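Local coordinates for protein enoyl-CoA hydratase/isomerase (Pseudomonas aeruginosa, PDB 3LAO) that probably adds water across the side-chain double bond of a steroid enoyl-CoA thioester, working as a homotrimer of crotonase-like subunits, at residues B[13-18]-B[61-66]; B[71-76]-B[147-152]; B[87-90]-B[95-98]; B[119-124]-B[155-160]; B[186-191]-B[201-206]. One frame throughout, in Å; residues are numbered along the deposited sequence.

Interaction 1: residues B[13-18]-B[61-66]; sequences RVTREQ and VLFAHG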
# COMPACT_ATOMS: atom_id res chain seq x y z
N ARG B 13 -3.63 -34.59 -1.56
CA ARG B 13 -2.22 -34.72 -1.90
C ARG B 13 -1.89 -33.74 -3.04
O ARG B 13 -2.76 -33.09 -3.62
CB ARG B 13 -1.93 -36.15 -2.35
CG ARG B 13 -2.41 -36.41 -3.77
CD ARG B 13 -2.68 -37.87 -4.04
NE ARG B 13 -3.34 -38.07 -5.33
CZ ARG B 13 -4.15 -39.09 -5.63
NH1 ARG B 13 -4.43 -40.04 -4.73
NH2 ARG B 13 -4.69 -39.15 -6.85
N VAL B 14 -0.64 -33.71 -3.44
CA VAL B 14 -0.21 -32.70 -4.36
C VAL B 14 0.65 -33.32 -5.47
O VAL B 14 1.51 -34.15 -5.19
CB VAL B 14 0.48 -31.61 -3.47
CG1 VAL B 14 1.77 -31.13 -4.03
CG2 VAL B 14 -0.54 -30.49 -3.10
N THR B 15 0.43 -32.97 -6.73
CA THR B 15 1.37 -33.44 -7.75
C THR B 15 2.61 -32.56 -7.81
O THR B 15 2.56 -31.37 -7.49
CB THR B 15 0.75 -33.50 -9.16
OG1 THR B 15 0.44 -32.17 -9.62
CG2 THR B 15 -0.52 -34.42 -9.19
N ARG B 16 3.72 -33.13 -8.26
CA ARG B 16 4.97 -32.41 -8.38
C ARG B 16 5.60 -32.71 -9.72
O ARG B 16 5.63 -33.86 -10.14
CB ARG B 16 5.94 -32.83 -7.29
CG ARG B 16 5.49 -32.58 -5.85
CD ARG B 16 6.25 -33.50 -5.02
NE ARG B 16 6.39 -33.18 -3.61
CZ ARG B 16 5.54 -33.58 -2.67
NH1 ARG B 16 4.44 -34.28 -3.01
NH2 ARG B 16 5.80 -33.27 -1.39
N GLU B 17 6.10 -31.68 -10.40
CA GLU B 17 6.81 -31.90 -11.65
C GLU B 17 7.90 -30.87 -11.88
O GLU B 17 7.69 -29.67 -11.70
CB GLU B 17 5.86 -31.95 -12.85
CG GLU B 17 6.59 -31.92 -14.21
CD GLU B 17 5.68 -31.59 -15.42
OE1 GLU B 17 4.43 -31.52 -15.24
OE2 GLU B 17 6.23 -31.41 -16.55
N GLN B 18 9.08 -31.35 -12.25
CA GLN B 18 10.17 -30.48 -12.66
C GLN B 18 10.02 -30.36 -14.14
O GLN B 18 9.95 -31.36 -14.85
CB GLN B 18 11.51 -31.12 -12.31
CG GLN B 18 12.72 -30.22 -12.48
CD GLN B 18 12.83 -29.21 -11.36
OE1 GLN B 18 12.83 -29.61 -10.18
NE2 GLN B 18 12.88 -27.89 -11.70
N VAL B 61 5.29 -23.05 -9.97
CA VAL B 61 3.92 -22.72 -10.36
C VAL B 61 2.91 -23.57 -9.58
O VAL B 61 2.89 -24.81 -9.68
CB VAL B 61 3.70 -22.97 -11.85
CG1 VAL B 61 2.29 -22.57 -12.22
CG2 VAL B 61 4.75 -22.20 -12.67
N LEU B 62 2.11 -22.89 -8.76
CA LEU B 62 1.06 -23.57 -8.01
C LEU B 62 -0.24 -23.49 -8.79
O LEU B 62 -0.68 -22.42 -9.13
CB LEU B 62 0.85 -22.91 -6.66
CG LEU B 62 -0.34 -23.38 -5.80
CD1 LEU B 62 -0.23 -24.85 -5.32
CD2 LEU B 62 -0.36 -22.48 -4.62
N PHE B 63 -0.85 -24.64 -9.06
CA PHE B 63 -2.14 -24.71 -9.74
C PHE B 63 -3.03 -25.84 -9.11
O PHE B 63 -2.62 -26.55 -8.16
CB PHE B 63 -1.90 -24.95 -11.24
CG PHE B 63 -1.45 -26.33 -11.57
CD1 PHE B 63 -0.15 -26.73 -11.32
CD2 PHE B 63 -2.36 -27.27 -12.08
CE1 PHE B 63 0.29 -28.06 -11.62
CE2 PHE B 63 -1.95 -28.61 -12.36
CZ PHE B 63 -0.62 -28.99 -12.14
N ALA B 64 -4.24 -25.98 -9.64
CA ALA B 64 -5.19 -26.98 -9.13
C ALA B 64 -5.65 -27.87 -10.28
O ALA B 64 -6.00 -27.38 -11.36
CB ALA B 64 -6.39 -26.30 -8.43
N HIS B 65 -5.62 -29.18 -10.04
CA HIS B 65 -6.26 -30.12 -10.95
C HIS B 65 -7.76 -29.95 -10.77
O HIS B 65 -8.22 -29.55 -9.69
CB HIS B 65 -5.83 -31.54 -10.64
CG HIS B 65 -4.37 -31.78 -10.88
ND1 HIS B 65 -3.85 -32.03 -12.13
CD2 HIS B 65 -3.32 -31.81 -10.02
CE1 HIS B 65 -2.55 -32.20 -12.03
NE2 HIS B 65 -2.20 -32.07 -10.77
N GLY B 66 -8.53 -30.20 -11.84
CA GLY B 66 -9.98 -30.15 -11.73
C GLY B 66 -10.51 -28.82 -12.19
O GLY B 66 -9.83 -28.10 -12.93
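T15 and H65 meet through one hydrogen bond, with OG1 of T15 lying 2.9 Å from NE2 of H65. The hydroxyl arrives at the edge of the imidazole and in its plane, and either partner could be the donor. The two side chains reach toward each other from opposite directions, which lets them span a gap of 8.9 Å between the CA atoms of T15 and H65. A chi1 of 67° turns OG1 of T15 toward the imidazole.

This gap exists because the segments are not adjacent strands. In the mixed sheet of this crotonase-like fold, edge strand 14-19 pairs antiparallel with strand 22-27, which in turn runs parallel to 59-64. T15 is bonded through its backbone to G26, and V61 to F23 and I25, so the side chains bridge over the intervening strand.

Van der Waals contacts lie beside the bond. CG2 of T15 is 3.3 Å from NE2 of H65. One face of the H65 ring is covered by CE2 of F63, which stands 3.6 Å above the ring plane, offset toward the rim. CZ of F63 lies 4.2 Å from OG1 of T15, and F63 also packs on L197 of helix 196-209.

Interaction 2: residues B[71-76]-B[147-152]; sequences AGLDLM and IPPLGG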
# COMPACT_ATOMS: atom_id res chain seq x y z
N ALA B 71 -12.04 -25.18 -2.27
CA ALA B 71 -13.24 -24.85 -1.49
C ALA B 71 -12.85 -24.39 -0.09
O ALA B 71 -13.73 -24.09 0.73
CB ALA B 71 -14.20 -26.03 -1.42
N GLY B 72 -11.55 -24.31 0.18
CA GLY B 72 -11.08 -23.89 1.49
C GLY B 72 -10.68 -25.08 2.37
O GLY B 72 -10.38 -26.16 1.88
N LEU B 73 -10.65 -24.86 3.68
CA LEU B 73 -10.33 -25.92 4.61
C LEU B 73 -11.44 -26.95 4.72
O LEU B 73 -12.62 -26.62 4.56
CB LEU B 73 -10.08 -25.35 5.98
CG LEU B 73 -8.99 -24.32 5.95
CD1 LEU B 73 -8.52 -24.13 7.35
CD2 LEU B 73 -7.86 -24.80 5.05
N ASP B 74 -11.05 -28.20 4.98
CA ASP B 74 -11.96 -29.28 5.33
C ASP B 74 -12.14 -29.24 6.83
O ASP B 74 -11.44 -29.95 7.54
CB ASP B 74 -11.35 -30.62 4.93
CG ASP B 74 -12.33 -31.78 5.07
OD1 ASP B 74 -13.11 -31.79 6.04
OD2 ASP B 74 -12.31 -32.69 4.20
N LEU B 75 -13.06 -28.41 7.34
CA LEU B 75 -13.22 -28.23 8.79
C LEU B 75 -13.56 -29.52 9.55
O LEU B 75 -13.06 -29.73 10.65
CB LEU B 75 -14.24 -27.14 9.11
CG LEU B 75 -13.74 -25.79 8.61
CD1 LEU B 75 -14.84 -24.74 8.63
CD2 LEU B 75 -12.51 -25.35 9.40
N MSE B 76 -14.40 -30.36 8.96
CA MSE B 76 -14.72 -31.66 9.54
C MSE B 76 -13.46 -32.51 9.83
O MSE B 76 -13.26 -33.00 10.94
CB MSE B 76 -15.72 -32.42 8.67
CG MSE B 76 -17.18 -32.06 8.95
SE MSE B 76 -17.93 -33.04 10.49
CE MSE B 76 -19.72 -32.27 10.56
N ILE B 147 -14.20 -17.76 13.72
CA ILE B 147 -12.79 -17.52 13.39
C ILE B 147 -12.26 -18.69 12.55
O ILE B 147 -12.63 -19.84 12.79
CB ILE B 147 -11.90 -17.34 14.65
CG1 ILE B 147 -12.46 -16.25 15.58
CG2 ILE B 147 -10.45 -17.01 14.26
CD1 ILE B 147 -11.58 -15.99 16.83
N PRO B 148 -11.41 -18.38 11.55
CA PRO B 148 -10.79 -19.37 10.66
C PRO B 148 -9.45 -19.90 11.19
O PRO B 148 -8.54 -19.09 11.44
CB PRO B 148 -10.56 -18.57 9.38
CG PRO B 148 -10.38 -17.13 9.85
CD PRO B 148 -11.00 -17.00 11.21
N PRO B 149 -9.32 -21.25 11.33
CA PRO B 149 -8.16 -21.95 11.92
C PRO B 149 -6.84 -21.84 11.13
O PRO B 149 -5.76 -22.15 11.65
CB PRO B 149 -8.62 -23.43 11.96
CG PRO B 149 -10.11 -23.39 11.79
CD PRO B 149 -10.38 -22.19 10.93
N LEU B 150 -6.94 -21.39 9.88
CA LEU B 150 -5.79 -21.35 8.97
C LEU B 150 -6.25 -20.68 7.66
O LEU B 150 -7.43 -20.72 7.31
CB LEU B 150 -5.22 -22.77 8.73
CG LEU B 150 -3.81 -22.93 8.12
CD1 LEU B 150 -3.22 -24.26 8.52
CD2 LEU B 150 -3.78 -22.71 6.58
N GLY B 151 -5.32 -20.04 6.96
CA GLY B 151 -5.68 -19.28 5.79
C GLY B 151 -6.62 -18.16 6.19
O GLY B 151 -7.27 -17.55 5.33
N GLY B 152 -6.69 -17.89 7.49
CA GLY B 152 -7.48 -16.79 8.01
C GLY B 152 -7.07 -15.50 7.33
O GLY B 152 -6.01 -15.42 6.70
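A single methyl, CD1 of L73, makes the tightest part of this contact, which is built by van der Waals packing. It lies 3.6 Å from O of L150 and 3.8 Å from CB of L150, and the end of L73 therefore abuts the base of its partner. The two side chains cross at about a right angle. With CG of L73 anti to its carbonyl carbon (chi1 -57°), the isobutyl group is directed across the gap. The same CD1 comes within 4.5 Å of CD of P149, a looser touch. Beside it, L75 crosses P149 at about a right angle too, and its CD2 lies 3.9 Å from CG of P149.

In this crotonase fold, residues 71-74 and 147-152 are loop, and 75-76 open the short helix 75-78. In relatives, the turn that L73 occupies offers a backbone N-H to the oxyanion hole for the thioester carbonyl, and the position here is consistent with such a role.

D74 caps helix 75-78: its OD1 accepts N of E77. At the backbone angles of G72 a CB would jam against the carbonyl O of A71, while the positive phi of G151 favours glycine. Beyond the contact, L150 packs on F87, Y89 and W97, while I147 touches A217 of the second subunit.

Interaction 3: residues B[87-90]-B[95-98]; sequences FRYP and DPWG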
# COMPACT_ATOMS: atom_id res chain seq x y z
N PHE B 87 -1.83 -25.33 13.98
CA PHE B 87 -1.30 -26.17 12.91
C PHE B 87 0.20 -26.09 12.71
O PHE B 87 0.75 -25.04 12.34
CB PHE B 87 -1.99 -25.94 11.56
CG PHE B 87 -1.66 -27.01 10.56
CD1 PHE B 87 -2.27 -28.26 10.64
CD2 PHE B 87 -0.71 -26.81 9.57
CE1 PHE B 87 -1.96 -29.27 9.74
CE2 PHE B 87 -0.38 -27.82 8.65
CZ PHE B 87 -1.00 -29.05 8.73
N ARG B 88 0.85 -27.24 12.93
CA ARG B 88 2.27 -27.42 12.64
C ARG B 88 2.48 -28.07 11.27
O ARG B 88 1.78 -29.00 10.89
CB ARG B 88 2.92 -28.31 13.70
CG ARG B 88 2.49 -28.01 15.10
CD ARG B 88 2.87 -26.62 15.50
NE ARG B 88 1.94 -26.11 16.50
CZ ARG B 88 2.22 -25.97 17.79
NH1 ARG B 88 1.29 -25.49 18.62
NH2 ARG B 88 3.42 -26.29 18.25
N TYR B 89 3.47 -27.55 10.56
CA TYR B 89 3.93 -28.11 9.30
C TYR B 89 5.07 -29.09 9.54
O TYR B 89 5.72 -29.08 10.57
CB TYR B 89 4.38 -26.98 8.36
CG TYR B 89 3.22 -26.13 7.93
CD1 TYR B 89 2.93 -24.94 8.57
CD2 TYR B 89 2.36 -26.57 6.91
CE1 TYR B 89 1.82 -24.19 8.19
CE2 TYR B 89 1.26 -25.82 6.51
CZ TYR B 89 1.00 -24.64 7.16
OH TYR B 89 -0.10 -23.91 6.76
N PRO B 90 5.31 -29.96 8.58
CA PRO B 90 6.33 -30.98 8.74
C PRO B 90 7.69 -30.32 8.75
O PRO B 90 7.74 -29.24 8.13
CB PRO B 90 6.21 -31.77 7.44
CG PRO B 90 4.86 -31.44 6.90
CD PRO B 90 4.59 -30.05 7.30
N ASP B 95 5.53 -23.11 4.91
CA ASP B 95 4.13 -22.71 4.97
C ASP B 95 3.69 -22.03 3.66
O ASP B 95 4.21 -20.98 3.30
CB ASP B 95 3.94 -21.76 6.16
CG ASP B 95 2.50 -21.33 6.34
OD1 ASP B 95 1.66 -21.75 5.52
OD2 ASP B 95 2.20 -20.59 7.29
N PRO B 96 2.76 -22.67 2.93
CA PRO B 96 2.18 -22.09 1.72
C PRO B 96 1.58 -20.73 1.98
O PRO B 96 1.70 -19.84 1.15
CB PRO B 96 1.05 -23.08 1.38
CG PRO B 96 1.63 -24.39 1.86
CD PRO B 96 2.29 -24.05 3.15
N TRP B 97 0.91 -20.57 3.12
CA TRP B 97 0.35 -19.31 3.50
C TRP B 97 1.34 -18.23 3.92
O TRP B 97 0.95 -17.11 4.20
CB TRP B 97 -0.72 -19.55 4.55
CG TRP B 97 -1.94 -20.07 3.83
CD1 TRP B 97 -2.94 -19.33 3.31
CD2 TRP B 97 -2.21 -21.42 3.45
NE1 TRP B 97 -3.85 -20.12 2.67
CE2 TRP B 97 -3.42 -21.42 2.74
CE3 TRP B 97 -1.55 -22.63 3.66
CZ2 TRP B 97 -4.00 -22.59 2.24
CZ3 TRP B 97 -2.11 -23.79 3.15
CH2 TRP B 97 -3.32 -23.76 2.45
N GLY B 98 2.61 -18.58 3.94
CA GLY B 98 3.68 -17.68 4.37
C GLY B 98 3.52 -17.01 5.72
O GLY B 98 3.96 -15.87 5.90
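The nearest pair of CA atoms, those of Y89 and D95, lies 6.9 Å apart, between two segments that are neither helix nor strand. Residues 95-98 fold into a type I beta turn closed by the bond from N of G98 to O of D95, 3.0 Å long. D95 reinforces it: OD1 weakly accepts N of W97 at 2.8 Å, the connectivity of an Asx turn, while OD2 takes the backbone N-H groups of V99 and V100.

Against this turn lies the Y89 ring. CA of D95 sits over one face, 4.2 Å from the ring centroid and 10° off its normal, a CH-pi contact; the opposite face is met by CE2 of F87. Because CG of D95 is trans to its own backbone N (chi1 -178°), the carboxylate extends over the same face as CA, above the CE1-CZ rim, with CG of D95 3.5 Å from CE1 of Y89 and the two planes 30° apart. P96 adds its CD, 3.9 Å from CE2 of Y89, and the indole of W97 crosses the tyrosine at about a right angle, CE3 lying 3.7 Å from OH of Y89.

Helix 38-53 borders this contact, with Y89 on A45, P96 on L44 and both F87 and W97 on L41. Helix 119-125 meets P96 and W97 through L123, and its A119 O accepts NE1 of W97.

Interaction 4: residues B[119-124]-B[155-160]; sequences AGIELM and VRFPRA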
# COMPACT_ATOMS: atom_id res chain seq x y z
N ALA B 119 -9.45 -20.04 2.17
CA ALA B 119 -8.03 -20.30 2.32
C ALA B 119 -7.29 -20.13 1.00
O ALA B 119 -6.06 -20.00 0.97
CB ALA B 119 -7.81 -21.71 2.87
N GLY B 120 -8.04 -20.12 -0.10
CA GLY B 120 -7.46 -20.02 -1.42
C GLY B 120 -7.08 -18.60 -1.78
O GLY B 120 -6.04 -18.36 -2.39
N ILE B 121 -7.93 -17.65 -1.41
CA ILE B 121 -7.59 -16.23 -1.49
C ILE B 121 -6.23 -15.96 -0.87
O ILE B 121 -5.33 -15.43 -1.53
CB ILE B 121 -8.65 -15.36 -0.79
CG1 ILE B 121 -10.00 -15.48 -1.50
CG2 ILE B 121 -8.19 -13.91 -0.75
CD1 ILE B 121 -11.11 -14.71 -0.83
N GLU B 122 -6.07 -16.32 0.39
CA GLU B 122 -4.85 -16.03 1.13
C GLU B 122 -3.69 -16.76 0.50
O GLU B 122 -2.56 -16.27 0.48
CB GLU B 122 -4.99 -16.43 2.60
CG GLU B 122 -4.65 -15.26 3.59
CD GLU B 122 -3.12 -15.12 3.87
OE1 GLU B 122 -2.43 -14.35 3.14
OE2 GLU B 122 -2.60 -15.76 4.82
N LEU B 123 -3.97 -17.92 -0.06
CA LEU B 123 -2.93 -18.72 -0.66
C LEU B 123 -2.48 -17.97 -1.91
O LEU B 123 -1.29 -17.84 -2.18
CB LEU B 123 -3.50 -20.07 -1.02
CG LEU B 123 -2.57 -21.18 -1.47
CD1 LEU B 123 -1.47 -21.37 -0.43
CD2 LEU B 123 -3.41 -22.45 -1.65
N MSE B 124 -3.45 -17.42 -2.62
CA MSE B 124 -3.17 -16.66 -3.82
C MSE B 124 -2.38 -15.38 -3.56
O MSE B 124 -1.53 -14.99 -4.37
CB MSE B 124 -4.48 -16.32 -4.49
CG MSE B 124 -4.30 -15.77 -5.85
SE MSE B 124 -6.02 -15.24 -6.53
CE MSE B 124 -6.39 -13.73 -5.36
N VAL B 155 -3.18 -9.28 6.35
CA VAL B 155 -2.89 -7.90 5.99
C VAL B 155 -2.67 -7.75 4.49
O VAL B 155 -2.72 -6.62 3.96
CB VAL B 155 -1.62 -7.47 6.66
CG1 VAL B 155 -1.78 -6.05 7.18
CG2 VAL B 155 -1.31 -8.46 7.76
N ARG B 156 -2.42 -8.87 3.82
CA ARG B 156 -2.13 -8.85 2.39
C ARG B 156 -3.31 -8.30 1.62
O ARG B 156 -3.16 -7.45 0.72
CB ARG B 156 -1.72 -10.24 1.89
CG ARG B 156 -0.52 -10.77 2.68
CD ARG B 156 0.45 -11.60 1.84
NE ARG B 156 1.55 -12.07 2.69
CZ ARG B 156 1.66 -13.30 3.20
NH1 ARG B 156 0.75 -14.25 2.92
NH2 ARG B 156 2.70 -13.57 3.99
N PHE B 157 -4.51 -8.74 1.99
CA PHE B 157 -5.71 -8.26 1.34
C PHE B 157 -5.80 -6.69 1.41
O PHE B 157 -5.89 -6.03 0.37
CB PHE B 157 -6.92 -8.95 1.96
CG PHE B 157 -8.14 -8.98 1.07
CD1 PHE B 157 -8.37 -7.97 0.15
CD2 PHE B 157 -9.07 -10.00 1.17
CE1 PHE B 157 -9.48 -7.97 -0.65
CE2 PHE B 157 -10.19 -10.01 0.38
CZ PHE B 157 -10.40 -8.98 -0.53
N PRO B 158 -5.71 -6.10 2.63
CA PRO B 158 -5.76 -4.63 2.69
C PRO B 158 -4.59 -3.95 1.99
O PRO B 158 -4.82 -2.90 1.40
CB PRO B 158 -5.74 -4.31 4.19
CG PRO B 158 -6.16 -5.59 4.88
CD PRO B 158 -5.88 -6.73 3.96
N ARG B 159 -3.38 -4.51 2.07
CA ARG B 159 -2.22 -4.02 1.31
C ARG B 159 -2.51 -3.99 -0.17
O ARG B 159 -2.27 -2.97 -0.80
CB ARG B 159 -0.95 -4.84 1.57
CG ARG B 159 -0.48 -4.79 3.00
CD ARG B 159 -0.39 -3.35 3.50
NE ARG B 159 0.00 -3.28 4.90
CZ ARG B 159 -0.66 -2.62 5.84
NH1 ARG B 159 -0.22 -2.63 7.08
NH2 ARG B 159 -1.77 -1.93 5.53
N ALA B 160 -3.04 -5.08 -0.73
CA ALA B 160 -3.39 -5.05 -2.13
C ALA B 160 -4.56 -4.10 -2.39
O ALA B 160 -4.43 -3.16 -3.19
CB ALA B 160 -3.71 -6.42 -2.65
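A buried salt bridge between E122 and R156 joins two helices of the crotonase fold, 119-125 and 156-161. The side chains cross at about a right angle, and their carboxylate and guanidinium planes are 36° apart, so the groups do not lie flat against each other. OE1 of E122 is 3.2 Å from NH1 of R156, and the hydrogen bond is weak, its N-H...acceptor angle only 121°. A bend at chi2 of E122 (-84°) swings the carboxylate across to the second helix; R156 is bent at chi2 as well.

The arginine has stronger company. Its NE forms a salt bridge with D227, NH1 and NH2 bind the carbonyl oxygens of W97 and G98, and the glutamate is thus one of several groups that fix the guanidinium in place. The two carbonyls tie helix 156-161 to the loop before strand 108-112.

The remaining contact is apolar. I121 points toward the second helix, and the F157 ring leans in to meet it obliquely. F157 packs further on A166 and I170 of helix 163-170, while I121 rests on F138 of strand 137-139. The touch itself is light: CG2 of I121 lies 4.4 Å from CD2 of F157.

Interaction 5: residues B[186-191]-B[201-206]; sequences LLTEVV and LEYAER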
# COMPACT_ATOMS: atom_id res chain seq x y z
N LEU B 186 -5.49 -7.96 -6.66
CA LEU B 186 -5.17 -9.26 -6.09
C LEU B 186 -4.63 -10.20 -7.18
O LEU B 186 -3.98 -11.18 -6.90
CB LEU B 186 -6.38 -9.86 -5.38
CG LEU B 186 -7.19 -8.97 -4.43
CD1 LEU B 186 -8.45 -9.69 -4.01
CD2 LEU B 186 -6.44 -8.56 -3.20
N LEU B 187 -4.91 -9.88 -8.43
CA LEU B 187 -4.52 -10.75 -9.54
C LEU B 187 -3.60 -9.95 -10.36
O LEU B 187 -3.64 -8.73 -10.30
CB LEU B 187 -5.72 -11.03 -10.44
CG LEU B 187 -6.68 -11.88 -9.64
CD1 LEU B 187 -7.93 -12.22 -10.43
CD2 LEU B 187 -5.90 -13.12 -9.30
N THR B 188 -2.78 -10.63 -11.15
CA THR B 188 -1.91 -9.95 -12.06
C THR B 188 -2.67 -9.81 -13.34
O THR B 188 -2.59 -8.80 -14.02
CB THR B 188 -0.64 -10.79 -12.32
OG1 THR B 188 -0.14 -11.34 -11.09
CG2 THR B 188 0.45 -9.97 -13.01
N GLU B 189 -3.44 -10.85 -13.66
CA GLU B 189 -4.13 -10.90 -14.95
C GLU B 189 -5.38 -11.79 -14.93
O GLU B 189 -5.42 -12.82 -14.26
CB GLU B 189 -3.17 -11.39 -16.03
CG GLU B 189 -3.66 -11.10 -17.45
CD GLU B 189 -2.64 -11.50 -18.52
OE1 GLU B 189 -1.43 -11.37 -18.27
OE2 GLU B 189 -3.05 -11.96 -19.61
N VAL B 190 -6.39 -11.39 -15.70
CA VAL B 190 -7.56 -12.24 -15.89
C VAL B 190 -7.60 -12.76 -17.30
O VAL B 190 -7.41 -11.99 -18.25
CB VAL B 190 -8.82 -11.48 -15.63
CG1 VAL B 190 -9.95 -12.33 -16.08
CG2 VAL B 190 -8.94 -11.17 -14.14
N VAL B 191 -7.81 -14.08 -17.46
CA VAL B 191 -7.77 -14.71 -18.80
C VAL B 191 -8.95 -15.63 -19.06
O VAL B 191 -9.68 -16.01 -18.13
CB VAL B 191 -6.46 -15.49 -19.07
CG1 VAL B 191 -5.27 -14.56 -18.98
CG2 VAL B 191 -6.30 -16.68 -18.11
N LEU B 201 2.36 -20.16 -16.63
CA LEU B 201 3.62 -20.71 -17.16
C LEU B 201 4.47 -19.68 -17.92
O LEU B 201 5.66 -19.55 -17.66
CB LEU B 201 3.36 -21.96 -18.02
CG LEU B 201 3.11 -23.21 -17.18
CD1 LEU B 201 2.72 -24.46 -17.98
CD2 LEU B 201 4.36 -23.46 -16.37
N GLU B 202 3.88 -18.93 -18.85
CA GLU B 202 4.63 -17.91 -19.54
C GLU B 202 5.31 -16.91 -18.55
O GLU B 202 6.47 -16.54 -18.74
CB GLU B 202 3.72 -17.15 -20.50
CG GLU B 202 2.75 -18.01 -21.24
CD GLU B 202 2.05 -17.26 -22.37
OE1 GLU B 202 2.44 -16.11 -22.66
OE2 GLU B 202 1.10 -17.82 -22.98
N TYR B 203 4.58 -16.48 -17.52
CA TYR B 203 5.13 -15.57 -16.51
C TYR B 203 6.29 -16.20 -15.77
O TYR B 203 7.24 -15.52 -15.43
CB TYR B 203 4.08 -15.15 -15.46
CG TYR B 203 3.19 -14.01 -15.89
CD1 TYR B 203 3.66 -12.69 -15.89
CD2 TYR B 203 1.86 -14.24 -16.29
CE1 TYR B 203 2.84 -11.62 -16.29
CE2 TYR B 203 1.02 -13.16 -16.68
CZ TYR B 203 1.53 -11.86 -16.69
OH TYR B 203 0.73 -10.82 -17.07
N ALA B 204 6.16 -17.49 -15.49
CA ALA B 204 7.15 -18.22 -14.72
C ALA B 204 8.38 -18.46 -15.56
O ALA B 204 9.49 -18.37 -15.06
CB ALA B 204 6.59 -19.55 -14.24
N GLU B 205 8.19 -18.80 -16.83
CA GLU B 205 9.32 -18.84 -17.76
C GLU B 205 10.05 -17.49 -17.84
O GLU B 205 11.29 -17.44 -17.85
CB GLU B 205 8.90 -19.34 -19.15
CG GLU B 205 9.12 -20.87 -19.31
CD GLU B 205 7.94 -21.59 -19.98
OE1 GLU B 205 7.06 -20.91 -20.59
OE2 GLU B 205 7.88 -22.84 -19.91
N ARG B 206 9.30 -16.40 -17.82
CA ARG B 206 9.94 -15.10 -17.84
C ARG B 206 10.82 -14.80 -16.58
O ARG B 206 11.90 -14.24 -16.71
CB ARG B 206 8.91 -13.99 -18.10
CG ARG B 206 9.51 -12.78 -18.77
CD ARG B 206 9.40 -12.88 -20.28
NE ARG B 206 8.70 -11.74 -20.88
CZ ARG B 206 7.42 -11.43 -20.68
NH1 ARG B 206 6.65 -12.15 -19.86
NH2 ARG B 206 6.90 -10.37 -21.30
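Y203 donates its phenolic proton to E189: OH of Y203 lies 2.5 Å from OE1 of E189, a short hydrogen bond and the sole one between the two segments. The hydroxyl meets OE1 nearly in line with the carboxylate C-O bond, and OE1 in turn lies at the edge of the tyrosine ring, near its plane. The carboxylate itself is turned steeply, 76° from the plane of the ring. E189 reaches this position as an extended chain, with CG anti to the backbone N (chi1 -164°) and no bend beyond it, so the acid stretches out to the phenol. R199 of helix 196-209 also approaches OE1 of E189, through NE, in a long and weak ion pair.

T188 and Y203 reach toward each other from opposite directions. The methyl CG2 of T188 stops 4.2 Å from OH of Y203, a light van der Waals touch. The hydroxyl of T188 serves other partners, bonding to N of A130 and to OG1 of T164 of the third subunit.

The contact also borders the trimer interface: R168 of the third subunit packs on T188 and Y203, and R206 makes a salt bridge to D174 of that subunit. In the crotonase-like fold, residues 189-191 form the outermost strand, within this chain, of the large mixed sheet, paired with 129-133 through backbone bonds of E189 and V191 to A132. Helix 196-209 packs beside this sheet, Y203 touching I129.

In the fold
Interactions 2, 3 and 4 form one continuous cluster. L150 of interaction 2 packs its CD1 3.6 Å from OH of Y89, and CD2 of L73 lies 3.8 Å from CB of A119. In relatives the positions of L73 and A119 supply the oxyanion-hole N-H groups, so interactions 2 and 4 probably flank the thioester site. Interaction 3 is nested along the chain within the loop closed by interaction 2. Interaction 4 then leads to interaction 5, SE of M124 lying 3.5 Å from CD2 of L187. Interactions 1 and 5 share the large sheet and meet where V61 packs on A204 and L201. Interactions 2 and 5 stand farthest apart, with centres 26 Å from each other.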